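PDB 1O9G: 23S rRNA (guanine(2535)-N(1))-methyltransferase from Streptomyces viridochromogenes, which methylates N1 of guanine-2535 in 23S ribosomal RNA using S-adenosyl-L-methionine, and so confers resistance to the orthosomycin antibiotic avilamycin. Local coordinates for residues A168-R181 with L204-S216. The protein carries 3 engineered substitutions. Numbering follows the deposited sequence.
Sequences APDVVLTDLPYGER and LPAHAVIAVTDRS. Unlike the reference sequence in segment 168-181: Glu180 (reference Ser), Arg181 (reference Ala).
The carbonyl oxygen of Val172 takes the amide N-H of Ala211 at 2.8 Å. Further along, strand 209-214 returns the favour: Ala211 O accepts the N-H of Thr174, and Leu173 CA makes a CA-H...O contact with Ala211 O at 3.3 Å. Six amide hydrogen bonds, from Asp170 O–Val209 N to Leu176 N–Thr213 O, zip the two strands together in parallel. On one face, Val172 and Ile210 lie side by side, CG1 to CG2 at 4.1 Å, and beyond them Thr174 CG2 meets Val212 CG1. With chi1 at -164° the Thr174 hydroxyl lies opposite the backbone N and bonds Asp57 OD1 of strand 53-57, while CG2 falls between the backbone N and the carbonyl carbon, against Val212. Helix 190-203 lays Leu197 on Ile210 and Leu200 on both Val172 and Ile210, completing a beta-alpha-beta unit: these are the fourth and fifth strands of the 3-2-1-4-5-7-6 sheet of Rossmann-like methyltransferases, and Asp175-Leu-Pro-Tyr178 resembles the motif IV that follows the fourth strand in many N-methyltransferases. On the opposite face, Thr213 CG2 packs 3.7 Å from Asp175 OD1. Near the start of the strands, Leu204 sends CD2 to Pro169 CB and CD1 to Val172 CG2, crossing both side chains at about a right angle. Pro169 O is buried here without a polar partner, facing Pro205 CD at 3.2 Å and the methyl of Ala208. At the C-terminal end of strand 209-214, Asp214 OD1 receives two weak bonds, from its neighbour Arg215 N and from Arg181 NE at 3.4 Å, the latter a salt bridge near the guanidinium plane; OD2 is bonded by Val188 N. Arg181, Ala in the reference sequence, sets NH1 over the centre of the Tyr178 ring and donates it to Trp184 O.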
ATOM      1  N   ALA A 168      -8.968  12.055  -7.006  1.00 20.94           N
ATOM      2  CA  ALA A 168      -8.277  11.603  -8.213  1.00 19.61           C
ATOM      3  C   ALA A 168      -6.890  11.065  -7.840  1.00 17.22           C
ATOM      4  O   ALA A 168      -5.914  11.827  -7.779  1.00 17.41           O
ATOM      5  CB  ALA A 168      -8.169  12.747  -9.214  1.00 22.59           C
ATOM      6  N   PRO A 169      -6.761   9.770  -7.543  1.00 14.75           N
ATOM      7  CA  PRO A 169      -5.451   9.241  -7.142  1.00 13.91           C
ATOM      8  C   PRO A 169      -4.342   9.473  -8.164  1.00 12.66           C
ATOM      9  O   PRO A 169      -4.553   9.269  -9.346  1.00 14.09           O
ATOM     10  CB  PRO A 169      -5.726   7.772  -6.948  1.00 13.18           C
ATOM     11  CG  PRO A 169      -7.138   7.723  -6.600  1.00 15.06           C
ATOM     12  CD  PRO A 169      -7.802   8.741  -7.447  1.00 14.71           C
ATOM     13  N   ASP A 170      -3.178   9.879  -7.669  1.00 12.50           N
ATOM     14  CA  ASP A 170      -1.994  10.018  -8.504  1.00 12.62           C
ATOM     15  C   ASP A 170      -1.190   8.729  -8.606  1.00 12.12           C
ATOM     16  O   ASP A 170      -0.467   8.549  -9.556  1.00 13.18           O
ATOM     17  CB  ASP A 170      -1.103  11.125  -7.955  1.00 12.72           C
ATOM     18  CG  ASP A 170      -1.880  12.387  -7.640  1.00 13.55           C
ATOM     19  OD1 ASP A 170      -2.275  13.091  -8.593  1.00 15.69           O
ATOM     20  OD2 ASP A 170      -2.214  12.696  -6.479  1.00 15.05           O
ATOM     21  N   VAL A 171      -1.266   7.886  -7.579  1.00 11.55           N
ATOM     22  CA  VAL A 171      -0.532   6.638  -7.514  1.00 11.86           C
ATOM     23  C   VAL A 171      -1.469   5.563  -7.006  1.00 10.88           C
ATOM     24  O   VAL A 171      -2.167   5.765  -6.008  1.00 11.23           O
ATOM     25  CB  VAL A 171       0.716   6.739  -6.597  1.00 12.22           C
ATOM     26  CG1 VAL A 171       1.461   5.404  -6.511  1.00 12.21           C
ATOM     27  CG2 VAL A 171       1.670   7.849  -7.087  1.00 11.92           C
ATOM     28  N   VAL A 172      -1.477   4.444  -7.711  1.00 11.29           N
ATOM     29  CA  VAL A 172      -2.012   3.188  -7.211  1.00 12.23           C
ATOM     30  C   VAL A 172      -0.801   2.299  -6.930  1.00 13.13           C
ATOM     31  O   VAL A 172       0.106   2.195  -7.741  1.00 13.43           O
ATOM     32  CB  VAL A 172      -2.904   2.528  -8.239  1.00 14.18           C
ATOM     33  CG1 VAL A 172      -3.171   1.043  -7.849  1.00 14.60           C
ATOM     34  CG2 VAL A 172      -4.172   3.314  -8.409  1.00 16.90           C
ATOM     35  N   LEU A 173      -0.803   1.645  -5.776  1.00 12.35           N
ATOM     36  CA  LEU A 173       0.283   0.726  -5.430  1.00 12.66           C
ATOM     37  C   LEU A 173      -0.367  -0.431  -4.703  1.00 12.82           C
ATOM     38  O   LEU A 173      -1.015  -0.243  -3.689  1.00 14.04           O
ATOM     39  CB  LEU A 173       1.361   1.421  -4.603  1.00 13.23           C
ATOM     40  CG  LEU A 173       2.695   0.709  -4.400  1.00 15.00           C
ATOM     41  CD1 LEU A 173       3.779   1.715  -4.003  1.00 16.71           C
ATOM     42  CD2 LEU A 173       2.625  -0.389  -3.370  1.00 15.55           C
ATOM     43  N   THR A 174      -0.223  -1.629  -5.261  1.00 13.21           N
ATOM     44  CA  THR A 174      -0.834  -2.791  -4.673  1.00 14.19           C
ATOM     45  C   THR A 174      -0.026  -4.065  -4.903  1.00 14.77           C
ATOM     46  O   THR A 174       0.639  -4.223  -5.901  1.00 14.38           O
ATOM     47  CB  THR A 174      -2.279  -2.909  -5.181  1.00 15.30           C
ATOM     48  OG1 THR A 174      -3.010  -3.809  -4.353  1.00 19.13           O
ATOM     49  CG2 THR A 174      -2.327  -3.429  -6.616  1.00 18.91           C
ATOM     50  N   ASP A 175      -0.108  -4.945  -3.921  1.00 15.50           N
ATOM     51  CA  ASP A 175       0.440  -6.277  -3.958  1.00 16.88           C
ATOM     52  C   ASP A 175      -0.701  -7.176  -4.382  1.00 17.84           C
ATOM     53  O   ASP A 175      -1.763  -7.202  -3.744  1.00 20.31           O
ATOM     54  CB  ASP A 175       0.953  -6.644  -2.554  1.00 17.88           C
ATOM     55  CG  ASP A 175       1.731  -7.930  -2.507  1.00 19.54           C
ATOM     56  OD1 ASP A 175       2.254  -8.392  -3.542  1.00 21.53           O
ATOM     57  OD2 ASP A 175       1.845  -8.569  -1.437  1.00 22.34           O
ATOM     58  N   LEU A 176      -0.516  -7.912  -5.462  1.00 19.32           N
ATOM     59  CA  LEU A 176      -1.641  -8.621  -6.066  1.00 21.46           C
ATOM     60  C   LEU A 176      -2.148  -9.697  -5.111  1.00 22.53           C
ATOM     61  O   LEU A 176      -1.357 -10.337  -4.415  1.00 22.84           O
ATOM     62  CB  LEU A 176      -1.267  -9.181  -7.439  1.00 22.94           C
ATOM     63  CG  LEU A 176      -0.991  -8.133  -8.526  1.00 23.33           C
ATOM     64  CD1 LEU A 176      -0.569  -8.743  -9.842  1.00 29.02           C
ATOM     65  CD2 LEU A 176      -2.199  -7.199  -8.712  1.00 24.14           C
ATOM     66  N   PRO A 177      -3.469  -9.844  -5.016  1.00 26.90           N
ATOM     67  CA  PRO A 177      -4.058 -10.785  -4.065  1.00 28.47           C
ATOM     68  C   PRO A 177      -3.776 -12.207  -4.462  1.00 26.95           C
ATOM     69  O   PRO A 177      -3.782 -12.528  -5.634  1.00 27.38           O
ATOM     70  CB  PRO A 177      -5.565 -10.485  -4.124  1.00 34.89           C
ATOM     71  CG  PRO A 177      -5.788  -9.640  -5.335  1.00 36.30           C
ATOM     72  CD  PRO A 177      -4.487  -9.115  -5.796  1.00 31.10           C
ATOM     73  N   TYR A 178      -3.547 -13.059  -3.481  1.00 31.26           N
ATOM     74  CA  TYR A 178      -3.121 -14.421  -3.776  1.00 34.89           C
ATOM     75  C   TYR A 178      -4.193 -15.237  -4.520  1.00 36.54           C
ATOM     76  O   TYR A 178      -3.860 -16.165  -5.239  1.00 39.96           O
ATOM     77  CB  TYR A 178      -2.639 -15.128  -2.493  1.00 45.21           C
ATOM     78  CG  TYR A 178      -1.276 -14.643  -1.972  1.00 51.78           C
ATOM     79  CD1 TYR A 178      -0.808 -13.349  -2.225  1.00 48.01           C
ATOM     80  CD2 TYR A 178      -0.461 -15.486  -1.220  1.00 68.46           C
ATOM     81  CE1 TYR A 178       0.428 -12.919  -1.746  1.00 58.50           C
ATOM     82  CE2 TYR A 178       0.780 -15.063  -0.735  1.00 80.75           C
ATOM     83  CZ  TYR A 178       1.216 -13.776  -1.005  1.00 75.91           C
ATOM     84  OH  TYR A 178       2.437 -13.342  -0.536  1.00 92.47           O
ATOM     85  N   GLY A 179      -5.467 -14.865  -4.378  1.00 38.48           N
ATOM     86  CA  GLY A 179      -6.558 -15.591  -5.016  1.00 45.78           C
ATOM     87  C   GLY A 179      -6.652 -15.408  -6.526  1.00 46.16           C
ATOM     88  O   GLY A 179      -7.299 -16.205  -7.214  1.00 55.31           O
ATOM     89  N   GLU A 180      -6.037 -14.340  -7.033  1.00 51.43           N
ATOM     90  CA  GLU A 180      -5.949 -14.082  -8.471  1.00 46.87           C
ATOM     91  C   GLU A 180      -4.831 -14.875  -9.137  1.00 40.14           C
ATOM     92  O   GLU A 180      -4.759 -14.948 -10.368  1.00 38.43           O
ATOM     93  CB  GLU A 180      -5.696 -12.595  -8.730  1.00 51.03           C
ATOM     94  CG  GLU A 180      -6.795 -11.673  -8.233  1.00 61.90           C
ATOM     95  CD  GLU A 180      -8.074 -11.779  -9.040  1.00 65.79           C
ATOM     96  OE1 GLU A 180      -8.125 -12.546 -10.020  1.00 59.90           O
ATOM     97  OE2 GLU A 180      -9.050 -11.093  -8.680  1.00 78.21           O
ATOM     98  N   ARG A 181      -3.943 -15.448  -8.328  1.00 39.22           N
ATOM     99  CA  ARG A 181      -2.880 -16.291  -8.852  1.00 36.84           C
ATOM    100  C   ARG A 181      -3.457 -17.598  -9.393  1.00 35.90           C
ATOM    101  O   ARG A 181      -4.456 -18.108  -8.894  1.00 36.14           O
ATOM    102  CB  ARG A 181      -1.850 -16.620  -7.777  1.00 40.02           C
ATOM    103  CG  ARG A 181      -1.189 -15.429  -7.135  1.00 44.19           C
ATOM    104  CD  ARG A 181      -0.196 -15.832  -6.061  1.00 50.99           C
ATOM    105  NE  ARG A 181       0.738 -14.759  -5.746  1.00 57.93           N
ATOM    106  CZ  ARG A 181       1.652 -14.822  -4.783  1.00 66.89           C
ATOM    107  NH1 ARG A 181       1.793 -15.921  -4.049  1.00 69.91           N
ATOM    108  NH2 ARG A 181       2.443 -13.779  -4.563  1.00 75.25           N
ATOM    109  N   LEU A 204      -9.078   6.703 -13.128  1.00 16.36           N
ATOM    110  CA  LEU A 204      -7.939   7.537 -12.707  1.00 15.69           C
ATOM    111  C   LEU A 204      -7.693   8.721 -13.608  1.00 15.75           C
ATOM    112  O   LEU A 204      -8.046   8.691 -14.787  1.00 17.82           O
ATOM    113  CB  LEU A 204      -6.667   6.705 -12.692  1.00 14.66           C
ATOM    114  CG  LEU A 204      -6.627   5.620 -11.641  1.00 16.92           C
ATOM    115  CD1 LEU A 204      -5.468   4.659 -11.927  1.00 18.32           C
ATOM    116  CD2 LEU A 204      -6.509   6.244 -10.265  1.00 18.46           C
ATOM    117  N   PRO A 205      -7.028   9.749 -13.092  1.00 15.98           N
ATOM    118  CA  PRO A 205      -6.554  10.809 -13.977  1.00 16.96           C
ATOM    119  C   PRO A 205      -5.454  10.257 -14.895  1.00 15.88           C
ATOM    120  O   PRO A 205      -4.812   9.251 -14.557  1.00 15.71           O
ATOM    121  CB  PRO A 205      -6.027  11.866 -13.016  1.00 16.56           C
ATOM    122  CG  PRO A 205      -5.610  11.114 -11.812  1.00 16.72           C
ATOM    123  CD  PRO A 205      -6.547   9.944 -11.710  1.00 15.99           C
ATOM    124  N   ALA A 206      -5.269  10.895 -16.053  1.00 17.54           N
ATOM    125  CA  ALA A 206      -4.418  10.406 -17.129  1.00 17.99           C
ATOM    126  C   ALA A 206      -2.980  10.195 -16.675  1.00 16.79           C
ATOM    127  O   ALA A 206      -2.302   9.256 -17.096  1.00 17.65           O
ATOM    128  CB  ALA A 206      -4.459  11.369 -18.277  1.00 20.99           C
ATOM    129  N   HIS A 207      -2.519  11.062 -15.794  1.00 16.00           N
ATOM    130  CA  HIS A 207      -1.123  11.003 -15.323  1.00 16.33           C
ATOM    131  C   HIS A 207      -0.820   9.939 -14.290  1.00 15.51           C
ATOM    132  O   HIS A 207       0.340   9.735 -13.960  1.00 15.83           O
ATOM    133  CB  HIS A 207      -0.685  12.338 -14.730  1.00 16.30           C
ATOM    134  CG  HIS A 207      -1.433  12.705 -13.485  1.00 15.40           C
ATOM    135  ND1 HIS A 207      -0.975  12.459 -12.208  1.00 17.65           N
ATOM    136  CD2 HIS A 207      -2.633  13.309 -13.344  1.00 15.36           C
ATOM    137  CE1 HIS A 207      -1.872  12.881 -11.338  1.00 13.55           C
ATOM    138  NE2 HIS A 207      -2.889  13.396 -12.004  1.00 19.07           N
ATOM    139  N   ALA A 208      -1.841   9.304 -13.733  1.00 14.63           N
ATOM    140  CA  ALA A 208      -1.648   8.436 -12.595  1.00 14.06           C
ATOM    141  C   ALA A 208      -0.697   7.295 -12.948  1.00 13.76           C
ATOM    142  O   ALA A 208      -0.776   6.712 -14.031  1.00 14.89           O
ATOM    143  CB  ALA A 208      -2.965   7.853 -12.144  1.00 14.30           C
ATOM    144  N   VAL A 209       0.139   6.940 -11.990  1.00 12.86           N
ATOM    145  CA  VAL A 209       1.044   5.801 -12.078  1.00 12.75           C
ATOM    146  C   VAL A 209       0.442   4.649 -11.301  1.00 11.87           C
ATOM    147  O   VAL A 209       0.150   4.782 -10.107  1.00 13.11           O
ATOM    148  CB  VAL A 209       2.412   6.156 -11.528  1.00 14.33           C
ATOM    149  CG1 VAL A 209       3.351   4.965 -11.529  1.00 15.04           C
ATOM    150  CG2 VAL A 209       3.008   7.356 -12.307  1.00 16.61           C
ATOM    151  N   ILE A 210       0.283   3.533 -11.996  1.00 11.75           N
ATOM    152  CA  ILE A 210      -0.201   2.287 -11.424  1.00 11.96           C
ATOM    153  C   ILE A 210       0.969   1.332 -11.242  1.00 12.23           C
ATOM    154  O   ILE A 210       1.571   0.892 -12.198  1.00 14.09           O
ATOM    155  CB  ILE A 210      -1.273   1.623 -12.289  1.00 13.05           C
ATOM    156  CG1 ILE A 210      -2.440   2.576 -12.567  1.00 14.16           C
ATOM    157  CG2 ILE A 210      -1.766   0.364 -11.611  1.00 13.55           C
ATOM    158  CD1 ILE A 210      -3.287   2.174 -13.712  1.00 16.06           C
ATOM    159  N   ALA A 211       1.227   0.972  -9.990  1.00 12.25           N
ATOM    160  CA  ALA A 211       2.360   0.100  -9.632  1.00 12.36           C
ATOM    161  C   ALA A 211       1.764  -1.167  -9.004  1.00 12.37           C
ATOM    162  O   ALA A 211       1.039  -1.113  -8.020  1.00 13.52           O
ATOM    163  CB  ALA A 211       3.264   0.764  -8.670  1.00 13.67           C
ATOM    164  N   VAL A 212       2.089  -2.304  -9.601  1.00 13.49           N
ATOM    165  CA  VAL A 212       1.676  -3.604  -9.080  1.00 15.34           C
ATOM    166  C   VAL A 212       2.885  -4.493  -8.838  1.00 15.26           C
ATOM    167  O   VAL A 212       3.862  -4.455  -9.576  1.00 15.56           O
ATOM    168  CB  VAL A 212       0.665  -4.274 -10.021  1.00 18.17           C
ATOM    169  CG1 VAL A 212      -0.542  -3.377 -10.245  1.00 18.51           C
ATOM    170  CG2 VAL A 212       1.266  -4.591 -11.343  1.00 21.04           C
ATOM    171  N   THR A 213       2.798  -5.304  -7.802  1.00 15.68           N
ATOM    172  CA  THR A 213       3.859  -6.224  -7.433  1.00 17.55           C
ATOM    173  C   THR A 213       3.284  -7.620  -7.174  1.00 17.77           C
ATOM    174  O   THR A 213       2.111  -7.779  -6.821  1.00 18.39           O
ATOM    175  CB  THR A 213       4.670  -5.641  -6.247  1.00 17.49           C
ATOM    176  OG1 THR A 213       5.712  -6.535  -5.876  1.00 22.24           O
ATOM    177  CG2 THR A 213       3.821  -5.437  -5.005  1.00 18.49           C
ATOM    178  N   ASP A 214       4.110  -8.632  -7.402  1.00 20.07           N
ATOM    179  CA  ASP A 214       3.708 -10.049  -7.361  1.00 24.27           C
ATOM    180  C   ASP A 214       4.941 -10.877  -7.037  1.00 25.82           C
ATOM    181  O   ASP A 214       6.065 -10.404  -7.163  1.00 25.00           O
ATOM    182  CB  ASP A 214       3.180 -10.454  -8.744  1.00 27.54           C
ATOM    183  CG  ASP A 214       2.167 -11.597  -8.725  1.00 32.88           C
ATOM    184  OD1 ASP A 214       2.090 -12.392  -7.756  1.00 36.72           O
ATOM    185  OD2 ASP A 214       1.402 -11.784  -9.695  1.00 38.38           O
ATOM    186  N   ARG A 215       4.716 -12.121  -6.639  1.00 36.54           N
ATOM    187  CA  ARG A 215       5.770 -13.114  -6.558  1.00 38.40           C
ATOM    188  C   ARG A 215       5.956 -13.681  -7.956  1.00 36.26           C
ATOM    189  O   ARG A 215       5.335 -14.679  -8.337  1.00 37.98           O
ATOM    190  CB  ARG A 215       5.381 -14.216  -5.578  1.00 42.50           C
ATOM    191  CG  ARG A 215       6.496 -15.189  -5.255  1.00 46.72           C
ATOM    192  CD  ARG A 215       7.382 -14.731  -4.107  1.00 52.11           C
ATOM    193  NE  ARG A 215       6.642 -14.542  -2.854  1.00 57.03           N
ATOM    194  CZ  ARG A 215       6.997 -13.708  -1.873  1.00 60.72           C
ATOM    195  NH1 ARG A 215       8.095 -12.958  -1.975  1.00 60.81           N
ATOM    196  NH2 ARG A 215       6.253 -13.628  -0.771  1.00 65.05           N
ATOM    197  N   SER A 216       6.788 -13.012  -8.738  1.00 33.35           N
ATOM    198  CA  SER A 216       7.113 -13.493 -10.070  1.00 32.61           C
ATOM    199  C   SER A 216       8.389 -12.862 -10.589  1.00 31.25           C
ATOM    200  O   SER A 216       8.979 -12.006  -9.949  1.00 30.37           O
ATOM    201  CB  SER A 216       5.976 -13.220 -11.035  1.00 31.30           C
ATOM    202  OG  SER A 216       6.005 -11.879 -11.425  1.00 30.66           O
TER